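Local coordinates for protein CT_858 (Chlamydia trachomatis, PDB 3DOR), which probably acts as a serine-type endopeptidase of the S41 family and is the secreted chlamydial protease CPAF, which is dimeric in its mature form, at residues P263-V268 and E550-V555; S281-G286 and H291-L296. One frame throughout, in Å; residues are numbered along the deposited sequence.

Contact 1 of 2, residues P263-V268 and E550-V555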
# COMPACT_ATOMS: atom_id res chain seq x y z
N PRO B 263 -16.23 33.76 -12.14
CA PRO B 263 -17.00 33.92 -13.38
C PRO B 263 -16.05 34.31 -14.53
O PRO B 263 -14.92 34.71 -14.28
CB PRO B 263 -18.01 35.01 -13.03
CG PRO B 263 -17.36 35.77 -11.91
CD PRO B 263 -16.69 34.70 -11.10
N VAL B 264 -16.50 34.18 -15.77
CA VAL B 264 -15.64 34.52 -16.91
C VAL B 264 -15.19 35.97 -16.80
O VAL B 264 -15.94 36.83 -16.35
CB VAL B 264 -16.36 34.28 -18.27
CG1 VAL B 264 -16.79 32.84 -18.37
CG2 VAL B 264 -17.56 35.19 -18.41
N ILE B 265 -13.95 36.22 -17.22
CA ILE B 265 -13.38 37.56 -17.15
C ILE B 265 -13.85 38.51 -18.24
O ILE B 265 -13.66 39.73 -18.14
CB ILE B 265 -11.83 37.47 -17.17
CG1 ILE B 265 -11.36 36.87 -18.51
CG2 ILE B 265 -11.35 36.61 -16.00
CD1 ILE B 265 -9.86 36.72 -18.64
N GLY B 266 -14.48 37.97 -19.28
CA GLY B 266 -14.96 38.82 -20.35
C GLY B 266 -15.64 37.98 -21.42
O GLY B 266 -15.78 36.77 -21.25
N PRO B 267 -16.09 38.61 -22.52
CA PRO B 267 -16.75 37.85 -23.58
C PRO B 267 -15.81 36.79 -24.15
O PRO B 267 -14.71 37.10 -24.60
CB PRO B 267 -17.14 38.93 -24.60
CG PRO B 267 -16.13 40.01 -24.36
CD PRO B 267 -16.05 40.04 -22.85
N VAL B 268 -16.26 35.55 -24.11
CA VAL B 268 -15.48 34.42 -24.59
C VAL B 268 -15.35 34.35 -26.11
O VAL B 268 -16.35 34.37 -26.82
CB VAL B 268 -16.09 33.11 -24.09
CG1 VAL B 268 -15.31 31.92 -24.63
CG2 VAL B 268 -16.08 33.10 -22.57
N GLU B 550 -15.09 43.07 -8.19
CA GLU B 550 -14.00 43.91 -7.73
C GLU B 550 -12.68 43.16 -7.89
O GLU B 550 -11.70 43.70 -8.41
CB GLU B 550 -14.20 44.32 -6.27
CG GLU B 550 -15.49 45.08 -6.02
CD GLU B 550 -15.52 45.79 -4.68
OE1 GLU B 550 -14.77 45.39 -3.76
OE2 GLU B 550 -16.31 46.76 -4.54
N TYR B 551 -12.66 41.91 -7.45
CA TYR B 551 -11.47 41.07 -7.57
C TYR B 551 -11.09 40.97 -9.05
O TYR B 551 -9.96 41.27 -9.45
CB TYR B 551 -11.78 39.68 -7.01
CG TYR B 551 -10.67 38.66 -7.19
CD1 TYR B 551 -9.60 38.61 -6.29
CD2 TYR B 551 -10.71 37.72 -8.23
CE1 TYR B 551 -8.60 37.64 -6.42
CE2 TYR B 551 -9.72 36.75 -8.37
CZ TYR B 551 -8.66 36.71 -7.46
OH TYR B 551 -7.71 35.73 -7.55
N LEU B 552 -12.04 40.55 -9.88
CA LEU B 552 -11.78 40.39 -11.31
C LEU B 552 -11.36 41.67 -12.02
O LEU B 552 -10.46 41.63 -12.86
CB LEU B 552 -12.99 39.77 -12.01
CG LEU B 552 -13.15 38.27 -11.72
CD1 LEU B 552 -14.38 37.72 -12.46
CD2 LEU B 552 -11.90 37.54 -12.16
N ASP B 553 -11.98 42.80 -11.70
CA ASP B 553 -11.60 44.05 -12.36
C ASP B 553 -10.16 44.39 -12.03
O ASP B 553 -9.43 44.93 -12.86
CB ASP B 553 -12.49 45.21 -11.93
CG ASP B 553 -13.87 45.15 -12.55
OD1 ASP B 553 -14.02 44.49 -13.61
OD2 ASP B 553 -14.79 45.76 -11.98
N LYS B 554 -9.73 44.06 -10.82
CA LYS B 554 -8.36 44.35 -10.45
C LYS B 554 -7.41 43.37 -11.13
O LYS B 554 -6.31 43.75 -11.55
CB LYS B 554 -8.18 44.32 -8.92
CG LYS B 554 -6.89 44.98 -8.49
CD LYS B 554 -6.44 46.01 -9.54
CE LYS B 554 -5.68 47.17 -8.96
NZ LYS B 554 -6.58 48.05 -8.15
N VAL B 555 -7.82 42.11 -11.24
CA VAL B 555 -6.97 41.13 -11.92
C VAL B 555 -6.74 41.59 -13.37
O VAL B 555 -5.63 41.51 -13.89
CB VAL B 555 -7.61 39.73 -11.93
CG1 VAL B 555 -6.85 38.81 -12.88
CG2 VAL B 555 -7.62 39.14 -10.51

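Contact 2 of 2, residues S281-G286 and H291-L296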
# COMPACT_ATOMS: atom_id res chain seq x y z
N SER B 281 -10.76 35.19 -23.64
CA SER B 281 -11.71 36.30 -23.62
C SER B 281 -10.95 37.56 -23.97
O SER B 281 -9.73 37.54 -24.09
CB SER B 281 -12.33 36.48 -22.23
OG SER B 281 -13.11 35.37 -21.86
N SER B 282 -11.67 38.67 -24.14
CA SER B 282 -11.03 39.94 -24.44
C SER B 282 -11.05 40.79 -23.18
O SER B 282 -12.09 40.93 -22.53
CB SER B 282 -11.78 40.67 -25.55
OG SER B 282 -13.15 40.76 -25.24
N VAL B 283 -9.90 41.33 -22.82
CA VAL B 283 -9.76 42.19 -21.64
C VAL B 283 -9.45 43.60 -22.14
O VAL B 283 -8.56 43.79 -22.97
CB VAL B 283 -8.62 41.69 -20.73
CG1 VAL B 283 -8.38 42.68 -19.60
CG2 VAL B 283 -8.98 40.33 -20.16
N THR B 284 -10.17 44.60 -21.64
CA THR B 284 -9.94 45.97 -22.09
C THR B 284 -9.37 46.85 -20.98
O THR B 284 -9.77 46.74 -19.83
CB THR B 284 -11.23 46.60 -22.61
OG1 THR B 284 -12.12 46.83 -21.52
CG2 THR B 284 -11.91 45.67 -23.60
N ASP B 285 -8.42 47.71 -21.33
CA ASP B 285 -7.80 48.60 -20.35
C ASP B 285 -8.62 49.87 -20.13
O ASP B 285 -9.72 50.01 -20.67
CB ASP B 285 -6.36 48.93 -20.75
CG ASP B 285 -6.28 49.81 -21.99
OD1 ASP B 285 -5.16 49.94 -22.53
OD2 ASP B 285 -7.30 50.40 -22.41
N GLY B 286 -8.07 50.79 -19.34
CA GLY B 286 -8.77 52.04 -19.04
C GLY B 286 -8.98 52.97 -20.23
O GLY B 286 -9.79 53.89 -20.17
N HIS B 291 -7.39 43.44 -25.42
CA HIS B 291 -6.34 42.44 -25.50
C HIS B 291 -6.97 41.06 -25.37
O HIS B 291 -7.93 40.88 -24.63
CB HIS B 291 -5.36 42.61 -24.34
CG HIS B 291 -4.65 43.92 -24.33
ND1 HIS B 291 -3.62 44.22 -25.20
CD2 HIS B 291 -4.79 45.01 -23.54
CE1 HIS B 291 -3.17 45.44 -24.95
NE2 HIS B 291 -3.86 45.94 -23.95
N LYS B 292 -6.42 40.08 -26.09
CA LYS B 292 -6.94 38.72 -25.98
C LYS B 292 -6.17 38.06 -24.85
O LYS B 292 -4.95 38.07 -24.82
CB LYS B 292 -6.73 37.95 -27.29
CG LYS B 292 -7.39 38.61 -28.49
CD LYS B 292 -7.77 37.60 -29.57
CE LYS B 292 -6.56 36.91 -30.15
NZ LYS B 292 -6.95 35.86 -31.14
N VAL B 293 -6.90 37.50 -23.89
CA VAL B 293 -6.25 36.87 -22.75
C VAL B 293 -6.77 35.48 -22.47
O VAL B 293 -7.97 35.23 -22.50
CB VAL B 293 -6.43 37.75 -21.48
CG1 VAL B 293 -5.79 37.07 -20.27
CG2 VAL B 293 -5.80 39.13 -21.72
N GLY B 294 -5.85 34.56 -22.19
CA GLY B 294 -6.26 33.21 -21.89
C GLY B 294 -6.55 33.04 -20.41
O GLY B 294 -5.99 33.76 -19.57
N PHE B 295 -7.45 32.12 -20.09
CA PHE B 295 -7.80 31.79 -18.72
C PHE B 295 -7.77 30.27 -18.61
O PHE B 295 -8.37 29.56 -19.41
CB PHE B 295 -9.20 32.28 -18.34
CG PHE B 295 -9.61 31.89 -16.93
CD1 PHE B 295 -9.35 32.74 -15.85
CD2 PHE B 295 -10.21 30.66 -16.67
CE1 PHE B 295 -9.68 32.36 -14.54
CE2 PHE B 295 -10.55 30.27 -15.37
CZ PHE B 295 -10.28 31.12 -14.30
N LEU B 296 -7.04 29.79 -17.61
CA LEU B 296 -6.90 28.36 -17.39
C LEU B 296 -6.93 28.09 -15.89
O LEU B 296 -6.29 28.79 -15.13
CB LEU B 296 -5.56 27.89 -17.97
CG LEU B 296 -5.09 26.44 -17.78
CD1 LEU B 296 -4.69 26.19 -16.35
CD2 LEU B 296 -6.20 25.49 -18.20
O HOH W 1 -3.27 47.82 -22.09

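Contact 1 of 2, residues P263-V268 and E550-V555
Leu552 sets its two methyl branches against Pro263 and Ile265. The mixed sheet and its helices are consistent with the ClpP/crotonase-like fold of S41 peptidases, and the contact lies at one side of this fold. It joins the C-terminal helix 549-564 to the loop that leads into strand 268-271, an edge strand of the mixed sheet within this chain. Leu552 is the one residue of 550-555 that carries the packing, and its side chain leaves the helix toward the loop. CG lies beside the backbone N and anti to the carbonyl carbon (chi1 -74°), which brings the fork of the side chain to the loop. The branches then divide the work. CD1 goes to Pro263, where it lies 3.6 Å from CG of the ring. The same CD1 methyl is 3.6 Å from Pro263 O, so it touches both the ring and the backbone of this residue. The two side chains run at a slant to each other. CD2 turns to Ile265 and meets its CG2 methyl at 4.0 Å, with these side chains crossing at about a right angle. Ile265 thus meets the helix through its short branch, and its longer branch leads away from it. That side chain also packs on Ile335 of strand 333-337, which Val555 of the helix touches as well. The contact between the two segments is small and apolar. Polar links lie beside it: Ile265 N is hydrogen-bonded to Tyr279 OH, and Ile265 O to Lys556 NZ, one turn further along the same helix. Within 550-555, Val555 CG2 rests 3.8 Å above one face of the Tyr551 ring, toward its rim. Val555 N is held in the helix by a hydrogen bond of 2.9 Å to Tyr551 O.

Contact 2 of 2, residues S281-G286 and H291-L296
Ser281 and Val293 form an antiparallel hydrogen-bonded pair in this beta hairpin. Ser281 N donates to Val293 O at 3.0 Å, and Val293 N returns a nearly straight bond of 2.8 Å to Ser281 O. Ser282 faces Lys292 in a non-hydrogen-bonded pair, and their side chains lie on the other face of the sheet. Ser282 CA lies 3.2 Å from His291 O, a CA-H...O contact. Val283 forms the next hydrogen-bonded pair, with His291. Val283 N reaches His291 O at 2.7 Å, and His291 N bonds back to Val283 O, also at 2.7 Å but more bent (N-H...O 151°). With chi1 at 173°, Val283 places CG2 beside its backbone N, and this methyl meets Val293 CG2 at 3.7 Å on the face the two valines share. Asp285 lies past the strand end. A water bridges its OD1 to His291 NE2, while its OD2 takes hydrogen bonds from Asp287 N and Lys289 N in the turn. His291 ND1 is hydrogen-bonded to Glu332 OE1, so both ring nitrogens are engaged. Helix 549-564 packs on the side of Val283 and His291, through Cys560 and Ile563. Strand 333-337 runs parallel to 290-297 and continues the sheet.

Overall arrangement
Both contacts are partly buried and lie on the same side of the chain's centre, about 9 Å apart between their centres. Contact 2 is a local hairpin, nested inside the long chain loop that contact 1 closes. Contact 1 is an apolar touch between a loop and a helix, whereas contact 2 is held mainly by backbone hydrogen bonds, with a valine pair on one face of the sheet. Helix 549-564 serves both: one part of it meets the loop in contact 1, and a later part packs against the hairpin. The two contacts also meet directly, since Gly266 O lies 3.1 Å from Ser281 OG, a probable hydrogen bond.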